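Side-chain contact in cytochrome c7 (Geobacter sulfurreducens, PDB 3H34), which is a multihaem cytochrome that probably transfers electrons in the iron(III) respiration of its bacterium: residues Val13-His17 and Lys18-Glu22. Residues are numbered along the deposited sequence; the frame is centred on the assembly and turned at random.
Sequences VTFTH and KRHSE. With HEM (protoporphyrin IX containing Fe), chain C.
With CG of Phe15 trans to the backbone N (chi1 176°) and OG1 of Thr16 lodged between its own N and carbonyl carbon (chi1 54°), a phenyl edge and a hydroxyl both reach the imidazole of His20. The pair of rings is T-shaped: Phe15 CE1 sits over the imidazole face, 3.6 Å from His20 ND1, the planes inclined at 55°. Phe15 also turns a face to the haem vinyl carbon CBB, with its CD1 3.6 Å from haem C2B, so one flat apolar ring fills the angle between haem and ligand. His20 gives NE2 to the haem FE at 2.0 Å and turns ND1 back to Thr16 O, 2.8 Å away and well above the carbonyl plane, a bond that helps fix the ring's rotation. That oxygen also accepts the backbone N of His20 at 2.9 Å, tying the turn together. Thr16 OG1 donates to propionate O1A (2.7 Å) and receives a weak bond from ND1, while the long Arg19 holds O2D through NH1 and NH2. Replacing Phe15 by an alanine would probably open a gap beside the haem vinyl and leave the His20 face without its aromatic partner. His54, on helix 43-57, completes the iron's axial pair; strand 13-15, antiparallel to strand 4-6, passes through an inverse gamma turn at Thr16 into short helix 17-20, where His17 ligates a second haem.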
loop_
_atom_site.group_PDB
_atom_site.type_symbol
_atom_site.label_atom_id
_atom_site.label_comp_id
_atom_site.label_asym_id
_atom_site.label_seq_id
_atom_site.Cartn_x
_atom_site.Cartn_y
_atom_site.Cartn_z
ATOM N N VAL A 13 -1.751 -9.379 1.923
ATOM C CA VAL A 13 -1.248 -8.132 2.485
ATOM C C VAL A 13 -2.382 -7.413 3.200
ATOM O O VAL A 13 -3.458 -7.227 2.633
ATOM C CB VAL A 13 -0.699 -7.204 1.379
ATOM C CG1 VAL A 13 -0.275 -5.864 1.974
ATOM C CG2 VAL A 13 0.469 -7.869 0.672
ATOM N N THR A 14 -2.149 -7.023 4.448
ATOM C CA THR A 14 -3.165 -6.304 5.209
ATOM C C THR A 14 -2.802 -4.832 5.159
ATOM O O THR A 14 -1.761 -4.420 5.682
ATOM C CB THR A 14 -3.214 -6.783 6.668
ATOM O OG1 THR A 14 -3.591 -8.164 6.697
ATOM C CG2 THR A 14 -4.231 -5.972 7.460
ATOM N N PHE A 15 -3.668 -4.043 4.531
ATOM C CA PHE A 15 -3.428 -2.617 4.353
ATOM C C PHE A 15 -4.313 -1.706 5.198
ATOM O O PHE A 15 -5.534 -1.652 5.023
ATOM C CB PHE A 15 -3.573 -2.278 2.862
ATOM C CG PHE A 15 -3.437 -0.814 2.542
ATOM C CD1 PHE A 15 -2.340 -0.081 2.982
ATOM C CD2 PHE A 15 -4.403 -0.174 1.779
ATOM C CE1 PHE A 15 -2.212 1.274 2.656
ATOM C CE2 PHE A 15 -4.283 1.173 1.451
ATOM C CZ PHE A 15 -3.187 1.898 1.891
ATOM N N THR A 16 -3.675 -0.985 6.114
ATOM C CA THR A 16 -4.376 -0.060 6.994
ATOM C C THR A 16 -4.614 1.251 6.247
ATOM O O THR A 16 -3.956 2.261 6.492
ATOM C CB THR A 16 -3.562 0.187 8.276
ATOM O OG1 THR A 16 -2.238 0.607 7.928
ATOM C CG2 THR A 16 -3.479 -1.094 9.104
ATOM N N HIS A 17 -5.573 1.201 5.328
ATOM C CA HIS A 17 -5.957 2.321 4.479
ATOM C C HIS A 17 -6.217 3.624 5.236
ATOM O O HIS A 17 -5.593 4.649 4.956
ATOM C CB HIS A 17 -7.203 1.924 3.680
ATOM C CG HIS A 17 -7.644 2.945 2.680
ATOM N ND1 HIS A 17 -8.949 3.361 2.532
ATOM C CD2 HIS A 17 -6.939 3.604 1.726
ATOM C CE1 HIS A 17 -8.994 4.236 1.517
ATOM N NE2 HIS A 17 -7.798 4.418 0.992
ATOM N N LYS A 18 -7.141 3.581 6.193
ATOM C CA LYS A 18 -7.487 4.761 6.976
ATOM C C LYS A 18 -6.302 5.229 7.817
ATOM O O LYS A 18 -5.968 6.414 7.825
ATOM C CB LYS A 18 -8.688 4.459 7.883
ATOM C CG LYS A 18 -9.167 5.640 8.726
ATOM C CD LYS A 18 -9.613 6.804 7.850
ATOM C CE LYS A 18 -10.253 7.914 8.674
ATOM N NZ LYS A 18 -9.346 8.431 9.734
ATOM N N ARG A 19 -5.660 4.297 8.514
ATOM C CA ARG A 19 -4.518 4.652 9.351
ATOM C C ARG A 19 -3.445 5.378 8.544
ATOM O O ARG A 19 -2.826 6.327 9.033
ATOM C CB ARG A 19 -3.921 3.403 10.005
ATOM C CG ARG A 19 -2.769 3.705 10.964
ATOM C CD ARG A 19 -2.428 2.503 11.834
ATOM N NE ARG A 19 -1.411 2.820 12.835
ATOM C CZ ARG A 19 -0.104 2.860 12.596
ATOM N NH1 ARG A 19 0.362 2.596 11.384
ATOM N NH2 ARG A 19 0.741 3.166 13.574
ATOM N N HIS A 20 -3.222 4.940 7.308
ATOM C CA HIS A 20 -2.208 5.577 6.474
ATOM C C HIS A 20 -2.450 7.063 6.233
ATOM O O HIS A 20 -1.510 7.805 5.971
ATOM C CB HIS A 20 -2.070 4.849 5.136
ATOM C CG HIS A 20 -1.062 3.743 5.159
ATOM N ND1 HIS A 20 -1.213 2.571 5.864
ATOM C CD2 HIS A 20 0.160 3.664 4.574
ATOM C CE1 HIS A 20 -0.099 1.838 5.690
ATOM N NE2 HIS A 20 0.765 2.463 4.912
ATOM N N SER A 21 -3.702 7.505 6.319
ATOM C CA SER A 21 -3.985 8.920 6.118
ATOM C C SER A 21 -3.471 9.763 7.278
ATOM O O SER A 21 -3.461 10.989 7.205
ATOM C CB SER A 21 -5.483 9.154 5.921
ATOM O OG SER A 21 -5.848 8.841 4.590
ATOM N N GLU A 22 -3.042 9.102 8.347
ATOM C CA GLU A 22 -2.502 9.815 9.497
ATOM C C GLU A 22 -1.034 10.130 9.223
ATOM O O GLU A 22 -0.433 10.970 9.893
ATOM C CB GLU A 22 -2.609 8.961 10.766
HETATM C CHA HEM C . 3.349 1.403 7.656
HETATM C CHB HEM C . 1.600 -1.426 4.108
HETATM C CHC HEM C . 1.644 2.426 1.144
HETATM C CHD HEM C . 3.861 5.077 4.547
HETATM C C1A HEM C . 2.790 0.324 6.961
HETATM C C2A HEM C . 2.582 -1.002 7.530
HETATM C C3A HEM C . 2.180 -1.799 6.510
HETATM C C4A HEM C . 2.052 -0.969 5.343
HETATM C CMA HEM C . 2.017 -3.311 6.532
HETATM C CAA HEM C . 2.721 -1.423 8.997
HETATM C CBA HEM C . 1.847 -0.579 9.914
HETATM C CGA HEM C . 0.370 -0.712 9.590
HETATM O O1A HEM C . -0.395 0.219 9.914
HETATM O O2A HEM C . -0.022 -1.754 9.026
HETATM C C1B HEM C . 1.440 -0.602 2.985
HETATM C C2B HEM C . 0.904 -1.032 1.714
HETATM C C3B HEM C . 0.868 0.055 0.916
HETATM C C4B HEM C . 1.406 1.162 1.678
HETATM C CMB HEM C . 0.461 -2.440 1.322
HETATM C CAB HEM C . 0.401 0.130 -0.533
HETATM C CBB HEM C . -1.025 -0.334 -0.788
HETATM C C1C HEM C . 2.296 3.459 1.805
HETATM C C2C HEM C . 2.642 4.726 1.179
HETATM C C3C HEM C . 3.285 5.479 2.123
HETATM C C4C HEM C . 3.326 4.662 3.329
HETATM C CMC HEM C . 2.411 5.104 -0.284
HETATM C CAC HEM C . 3.933 6.871 1.987
HETATM C CBC HEM C . 3.384 7.857 0.967
HETATM C C1D HEM C . 3.884 4.294 5.699
HETATM C C2D HEM C . 4.437 4.726 6.962
HETATM C C3D HEM C . 4.299 3.706 7.826
HETATM C C4D HEM C . 3.644 2.632 7.103
HETATM C CMD HEM C . 5.049 6.081 7.283
HETATM C CAD HEM C . 4.728 3.679 9.285
HETATM C CBD HEM C . 3.550 3.968 10.203
HETATM C CGD HEM C . 3.884 3.747 11.662
HETATM O O1D HEM C . 4.866 4.345 12.145
HETATM O O2D HEM C . 3.164 2.975 12.325
HETATM N NA HEM C . 2.453 0.347 5.616
HETATM N NB HEM C . 1.761 0.760 2.952
HETATM N NC HEM C . 2.749 3.405 3.116
HETATM N ND HEM C . 3.407 2.987 5.791
HETATM FE FE HEM C . 2.600 1.884 4.368
HETATM O O HOH W 1 -7.207 6.740 3.773
#